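Local coordinates for protein ribose 5-phosphate isomerase B (Anaplasma phagocytophilum, PDB 4EM8) that probably catalyses the interconversion of ribose 5-phosphate and ribulose 5-phosphate, at residues 19-22 with 23-27; 115-119 with 120-124. All coordinates share one frame; numbering follows the deposited sequence.

Contact 1 (19-22 with 23-27); sequences VELR and LFLSA
The carbonyl oxygen Arg22 O is gripped twice by Ser26, one helical turn on. Ser26 OG donates to Arg22 O at 2.7 Å, and Ser26 N donates to Arg22 O at 2.9 Å. The two donors come from opposite faces of the carbonyl plane, each tilted about 31° out of it. The hydroxyl gets there because OG lies anti to the carbonyl carbon of its own residue (chi1 -58°), which swings it back toward the preceding turn and meets the polar need of a buried serine inside the helix. The regular i to i+4 bonds run alongside: Leu25 N gives a nearly straight bond of 2.9 Å to Leu21 O, while Leu23 N bonds Val19 O and Phe24 N bonds Glu20 O.

These turns open helix 19-31, the crossover helix of the beta-alpha-beta unit that joins parallel strands 9-14 and 35-38. On its inner side Leu21 and Leu25 cross obliquely, with Leu25 CD1 set 3.7 Å from Leu21 CG and also close to Leu21 CD1; both leucines rest on Phe112 of strand 109-113. A looser pair, Val19 and Leu23, run side by side in the same direction, and Val19 CG1 lies 4.0 Å from Leu23 CD1. Leu23 CG also comes within 3.4 Å of Val19 O.

Arg22 starts extended and then bends at chi3 (85°), which turns its guanidinium back toward the start of the helix. There NH1 forms a salt bridge with Asp38, and NH2 donates to Ser14 OG and to the carbonyl of Cys41, so the buried charge is held from both strands of the unit and from the loop that follows strand 35-38. Leu23 CD2 meets the same group obliquely, 3.9 Å from Arg22 NH1.

Contact 2 (115-119 with 120-124); sequences RYIDP and DTAQS
The carboxylate of Asp118 offers one face to the backbone of the first helical turn: Thr121 N and Asp120 N both lie above that same face. Thr121 N donates to Asp118 OD1 at 3.1 Å, and Asp120 N to Asp118 OD2 at 3.0 Å, the latter about 60° out of the plane. Thr121 OG1 also approaches Asp118 OD1, but their 2.4 Å separation is too short to trust in detail. The Asp120 carboxylate is turned 75° against that of Asp118.

Asp118 is thus the N-cap of helix 119-131, with Pro119 as the first residue of the helix. The negative charge of Asp118 at the helix start would probably be favoured by the helix dipole. The backbone joins in, Ala122 N bonding Asp118 O at 2.9 Å. On the inner side Ile117 and Ala122 form a hydrophobic staple across the cap, with Ile117 CD1 4.0 Å from Ala122 CB; CG1 anti to the backbone N (chi1 -170°) sends that branch along the helix.

Ile117 and Ala122 both pack on Phe112 of strand 109-113, Gln123 reaches Tyr28 of helix 19-31, and Tyr116 lies against Leu100 of the second subunit.

How the contacts relate
Contact 1 is the opening of helix 19-31; contact 2 is the loop and first turns that lead into the neighbouring helix 119-131, and their centres are 11 Å apart. Phe24 fills the seam: its CE2 lies 3.4 Å from Pro119 O, and its CZ is 3.6 Å from Gln123 OE1. Further along, Leu25 CD2 packs 3.8 Å from Gln123 CA. Phe112 lies under both contacts. Each helix start also follows a strand end by the predicted substrate site. The side chain of Val19 is about 5 Å from that of His16, while contact 2 includes Arg115, itself predicted to bind ribulose 5-phosphate and bonded through its backbone to Gly72 of the same site.

Contact 1 (19-22 with 23-27)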
ATOM      1  N   VAL A  19     -12.122  13.737  -6.416  1.00 25.93           N
ATOM      2  CA  VAL A  19     -13.594  13.939  -6.526  1.00 26.71           C
ATOM      3  C   VAL A  19     -14.152  13.461  -7.861  1.00 27.72           C
ATOM      4  O   VAL A  19     -15.105  12.667  -7.898  1.00 28.65           O
ATOM      5  CB  VAL A  19     -13.990  15.411  -6.266  1.00 28.11           C
ATOM      6  CG1 VAL A  19     -15.450  15.652  -6.626  1.00 28.57           C
ATOM      7  CG2 VAL A  19     -13.690  15.812  -4.808  1.00 27.18           C
ATOM      8  N   GLU A  20     -13.556  13.909  -8.961  1.00 28.19           N
ATOM      9  CA  GLU A  20     -14.036  13.545 -10.292  1.00 29.59           C
ATOM     10  C   GLU A  20     -14.011  12.015 -10.510  1.00 26.71           C
ATOM     11  O   GLU A  20     -14.996  11.440 -10.944  1.00 24.83           O
ATOM     12  CB  GLU A  20     -13.221  14.289 -11.365  1.00 34.51           C
ATOM     13  CG  GLU A  20     -13.493  13.875 -12.801  1.00 39.07           C
ATOM     14  CD  GLU A  20     -12.867  14.819 -13.835  1.00 45.14           C
ATOM     15  OE1 GLU A  20     -12.270  15.854 -13.440  1.00 48.67           O
ATOM     16  OE2 GLU A  20     -12.991  14.521 -15.057  1.00 51.32           O
ATOM     17  N   LEU A  21     -12.911  11.352 -10.165  1.00 23.81           N
ATOM     18  CA  LEU A  21     -12.859   9.915 -10.318  1.00 23.07           C
ATOM     19  C   LEU A  21     -13.863   9.220  -9.388  1.00 23.02           C
ATOM     20  O   LEU A  21     -14.502   8.231  -9.770  1.00 22.66           O
ATOM     21  CB  LEU A  21     -11.448   9.410 -10.037  1.00 21.91           C
ATOM     22  CG  LEU A  21     -11.194   7.919 -10.243  1.00 21.64           C
ATOM     23  CD1 LEU A  21     -11.530   7.498 -11.686  1.00 21.95           C
ATOM     24  CD2 LEU A  21      -9.759   7.573  -9.845  1.00 20.82           C
ATOM     25  N   ARG A  22     -13.963   9.707  -8.145  1.00 22.86           N
ATOM     26  CA  ARG A  22     -14.899   9.147  -7.189  1.00 23.06           C
ATOM     27  C   ARG A  22     -16.347   9.153  -7.720  1.00 23.59           C
ATOM     28  O   ARG A  22     -17.108   8.190  -7.528  1.00 23.36           O
ATOM     29  CB  ARG A  22     -14.804   9.901  -5.853  1.00 22.95           C
ATOM     30  CG  ARG A  22     -15.612   9.238  -4.761  1.00 24.13           C
ATOM     31  CD  ARG A  22     -15.731  10.069  -3.499  1.00 24.54           C
ATOM     32  NE  ARG A  22     -16.813  11.028  -3.547  1.00 24.82           N
ATOM     33  CZ  ARG A  22     -16.726  12.329  -3.277  1.00 26.05           C
ATOM     34  NH1 ARG A  22     -17.837  13.070  -3.302  1.00 27.40           N
ATOM     35  NH2 ARG A  22     -15.576  12.912  -2.950  1.00 25.70           N
ATOM     36  N   LEU A  23     -16.735  10.231  -8.366  1.00 25.18           N
ATOM     37  CA  LEU A  23     -18.118  10.366  -8.841  1.00 26.83           C
ATOM     38  C   LEU A  23     -18.327   9.479 -10.088  1.00 27.74           C
ATOM     39  O   LEU A  23     -19.382   8.845 -10.232  1.00 27.77           O
ATOM     40  CB  LEU A  23     -18.465  11.834  -9.119  1.00 28.59           C
ATOM     41  CG  LEU A  23     -18.491  12.815  -7.928  1.00 29.37           C
ATOM     42  CD1 LEU A  23     -18.772  14.239  -8.425  1.00 31.04           C
ATOM     43  CD2 LEU A  23     -19.487  12.425  -6.832  1.00 28.73           C
ATOM     44  N   PHE A  24     -17.294   9.393 -10.936  1.00 27.16           N
ATOM     45  CA  PHE A  24     -17.280   8.481 -12.089  1.00 27.41           C
ATOM     46  C   PHE A  24     -17.442   7.006 -11.672  1.00 27.50           C
ATOM     47  O   PHE A  24     -18.272   6.272 -12.255  1.00 27.24           O
ATOM     48  CB  PHE A  24     -15.991   8.674 -12.905  1.00 27.96           C
ATOM     49  CG  PHE A  24     -15.898   7.792 -14.139  1.00 28.51           C
ATOM     50  CD1 PHE A  24     -16.573   8.127 -15.310  1.00 30.20           C
ATOM     51  CD2 PHE A  24     -15.145   6.612 -14.112  1.00 28.30           C
ATOM     52  CE1 PHE A  24     -16.488   7.324 -16.440  1.00 31.73           C
ATOM     53  CE2 PHE A  24     -15.057   5.797 -15.237  1.00 29.45           C
ATOM     54  CZ  PHE A  24     -15.730   6.154 -16.399  1.00 31.37           C
ATOM     55  N   LEU A  25     -16.656   6.566 -10.682  1.00 26.42           N
ATOM     56  CA  LEU A  25     -16.724   5.186 -10.225  1.00 25.24           C
ATOM     57  C   LEU A  25     -17.994   4.907  -9.416  1.00 25.06           C
ATOM     58  O   LEU A  25     -18.490   3.797  -9.454  1.00 24.77           O
ATOM     59  CB  LEU A  25     -15.469   4.759  -9.465  1.00 24.12           C
ATOM     60  CG  LEU A  25     -14.168   4.871 -10.247  1.00 24.37           C
ATOM     61  CD1 LEU A  25     -12.955   4.744  -9.308  1.00 23.32           C
ATOM     62  CD2 LEU A  25     -14.116   3.869 -11.393  1.00 24.63           C
ATOM     63  N   SER A  26     -18.543   5.913  -8.732  1.00 25.28           N
ATOM     64  CA  SER A  26     -19.801   5.720  -8.024  1.00 26.84           C
ATOM     65  C   SER A  26     -20.945   5.457  -9.008  1.00 27.47           C
ATOM     66  O   SER A  26     -21.762   4.561  -8.772  1.00 28.23           O
ATOM     67  CB  SER A  26     -20.131   6.901  -7.073  1.00 26.47           C
ATOM     68  OG  SER A  26     -19.093   7.090  -6.108  1.00 25.03           O
ATOM     69  N   ALA A  27     -20.996   6.224 -10.102  1.00 28.25           N
ATOM     70  CA  ALA A  27     -22.011   6.035 -11.145  1.00 29.68           C
ATOM     71  C   ALA A  27     -21.856   4.670 -11.822  1.00 29.41           C
ATOM     72  O   ALA A  27     -22.847   4.003 -12.111  1.00 28.29           O
ATOM     73  CB  ALA A  27     -21.942   7.148 -12.178  1.00 31.30           C
TER

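Contact 2 (115-119 with 120-124)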
ATOM      1  N   ARG A 115      -4.535  11.242 -10.093  1.00 27.69           N
ATOM      2  CA  ARG A 115      -3.674  11.985 -11.006  1.00 30.13           C
ATOM      3  C   ARG A 115      -2.799  11.125 -11.909  1.00 30.58           C
ATOM      4  O   ARG A 115      -2.134  11.653 -12.762  1.00 31.67           O
ATOM      5  CB  ARG A 115      -2.811  12.989 -10.214  1.00 31.94           C
ATOM      6  CG  ARG A 115      -3.657  14.112  -9.672  1.00 34.12           C
ATOM      7  CD  ARG A 115      -2.878  15.080  -8.823  1.00 36.99           C
ATOM      8  NE  ARG A 115      -3.738  16.182  -8.369  1.00 38.65           N
ATOM      9  CZ  ARG A 115      -3.537  16.905  -7.263  1.00 39.44           C
ATOM     10  NH1 ARG A 115      -2.500  16.664  -6.482  1.00 39.89           N
ATOM     11  NH2 ARG A 115      -4.376  17.887  -6.946  1.00 40.27           N
ATOM     12  N   TYR A 116      -2.830   9.819 -11.731  1.00 29.85           N
ATOM     13  CA  TYR A 116      -1.944   8.883 -12.405  1.00 32.03           C
ATOM     14  C   TYR A 116      -2.682   7.720 -13.097  1.00 33.44           C
ATOM     15  O   TYR A 116      -2.031   6.885 -13.730  1.00 36.62           O
ATOM     16  CB  TYR A 116      -0.896   8.339 -11.401  1.00 31.34           C
ATOM     17  CG  TYR A 116      -0.001   9.447 -10.903  1.00 32.08           C
ATOM     18  CD1 TYR A 116       1.122   9.827 -11.621  1.00 33.46           C
ATOM     19  CD2 TYR A 116      -0.334  10.185  -9.772  1.00 31.02           C
ATOM     20  CE1 TYR A 116       1.915  10.887 -11.210  1.00 34.87           C
ATOM     21  CE2 TYR A 116       0.468  11.240  -9.343  1.00 32.22           C
ATOM     22  CZ  TYR A 116       1.591  11.578 -10.060  1.00 33.50           C
ATOM     23  OH  TYR A 116       2.373  12.636  -9.664  1.00 35.31           O
ATOM     24  N   ILE A 117      -4.015   7.652 -12.998  1.00 32.43           N
ATOM     25  CA  ILE A 117      -4.775   6.579 -13.665  1.00 31.13           C
ATOM     26  C   ILE A 117      -5.930   7.183 -14.461  1.00 32.96           C
ATOM     27  O   ILE A 117      -6.600   8.117 -14.002  1.00 32.63           O
ATOM     28  CB  ILE A 117      -5.260   5.559 -12.635  1.00 30.09           C
ATOM     29  CG1 ILE A 117      -5.820   4.317 -13.327  1.00 30.32           C
ATOM     30  CG2 ILE A 117      -6.297   6.174 -11.711  1.00 28.57           C
ATOM     31  CD1 ILE A 117      -6.016   3.178 -12.363  1.00 27.58           C
ATOM     32  N   ASP A 118      -6.154   6.704 -15.676  1.00 34.02           N
ATOM     33  CA  ASP A 118      -7.244   7.261 -16.440  1.00 34.85           C
ATOM     34  C   ASP A 118      -8.541   6.560 -16.013  1.00 33.42           C
ATOM     35  O   ASP A 118      -8.503   5.394 -15.562  1.00 32.46           O
ATOM     36  CB  ASP A 118      -7.005   7.155 -17.940  1.00 38.48           C
ATOM     37  CG  ASP A 118      -7.746   6.013 -18.544  1.00 39.52           C
ATOM     38  OD1 ASP A 118      -7.210   4.903 -18.462  1.00 39.97           O
ATOM     39  OD2 ASP A 118      -8.866   6.228 -19.057  1.00 43.49           O
ATOM     40  N   PRO A 119      -9.688   7.260 -16.137  1.00 33.12           N
ATOM     41  CA  PRO A 119     -10.934   6.739 -15.589  1.00 32.19           C
ATOM     42  C   PRO A 119     -11.338   5.382 -16.138  1.00 32.06           C
ATOM     43  O   PRO A 119     -11.843   4.560 -15.396  1.00 29.49           O
ATOM     44  CB  PRO A 119     -11.960   7.817 -15.980  1.00 33.56           C
ATOM     45  CG  PRO A 119     -11.161   9.065 -16.018  1.00 34.12           C
ATOM     46  CD  PRO A 119      -9.887   8.614 -16.691  1.00 34.74           C
ATOM     47  N   ASP A 120     -11.128   5.147 -17.432  1.00 33.20           N
ATOM     48  CA  ASP A 120     -11.535   3.883 -18.013  1.00 34.50           C
ATOM     49  C   ASP A 120     -10.678   2.733 -17.471  1.00 32.08           C
ATOM     50  O   ASP A 120     -11.198   1.671 -17.192  1.00 31.15           O
ATOM     51  CB  ASP A 120     -11.496   3.946 -19.558  1.00 38.22           C
ATOM     52  CG  ASP A 120     -12.642   4.796 -20.142  1.00 40.83           C
ATOM     53  OD1 ASP A 120     -13.524   5.246 -19.378  1.00 42.90           O
ATOM     54  OD2 ASP A 120     -12.662   5.016 -21.367  1.00 44.92           O
ATOM     55  N   THR A 121      -9.379   2.952 -17.283  1.00 30.87           N
ATOM     56  CA  THR A 121      -8.551   1.924 -16.684  1.00 30.08           C
ATOM     57  C   THR A 121      -8.984   1.707 -15.225  1.00 28.23           C
ATOM     58  O   THR A 121      -9.111   0.557 -14.775  1.00 27.64           O
ATOM     59  CB  THR A 121      -7.047   2.241 -16.741  1.00 30.75           C
ATOM     60  OG1 THR A 121      -6.697   2.644 -18.064  1.00 31.57           O
ATOM     61  CG2 THR A 121      -6.222   1.004 -16.338  1.00 30.39           C
ATOM     62  N   ALA A 122      -9.265   2.795 -14.511  1.00 26.22           N
ATOM     63  CA  ALA A 122      -9.716   2.672 -13.116  1.00 25.24           C
ATOM     64  C   ALA A 122     -10.984   1.822 -13.006  1.00 25.35           C
ATOM     65  O   ALA A 122     -11.134   1.028 -12.081  1.00 23.77           O
ATOM     66  CB  ALA A 122      -9.939   4.032 -12.498  1.00 23.77           C
ATOM     67  N   GLN A 123     -11.886   1.982 -13.967  1.00 26.58           N
ATOM     68  CA  GLN A 123     -13.125   1.217 -13.981  1.00 27.55           C
ATOM     69  C   GLN A 123     -12.850  -0.301 -14.172  1.00 27.92           C
ATOM     70  O   GLN A 123     -13.484  -1.128 -13.515  1.00 27.07           O
ATOM     71  CB  GLN A 123     -14.034   1.782 -15.091  1.00 29.95           C
ATOM     72  CG  GLN A 123     -15.271   0.984 -15.425  1.00 31.10           C
ATOM     73  CD  GLN A 123     -15.854   1.415 -16.772  1.00 34.83           C
ATOM     74  OE1 GLN A 123     -16.172   2.588 -16.971  1.00 35.35           O
ATOM     75  NE2 GLN A 123     -15.965   0.473 -17.703  1.00 35.65           N
ATOM     76  N   SER A 124     -11.916  -0.657 -15.074  1.00 28.77           N
ATOM     77  CA  SER A 124     -11.494  -2.070 -15.228  1.00 29.13           C
ATOM     78  C   SER A 124     -10.897  -2.616 -13.937  1.00 26.59           C
ATOM     79  O   SER A 124     -11.219  -3.747 -13.541  1.00 26.13           O
ATOM     80  CB  SER A 124     -10.514  -2.270 -16.378  1.00 31.37           C
ATOM     81  OG  SER A 124     -11.036  -1.677 -17.547  1.00 35.69           O
TER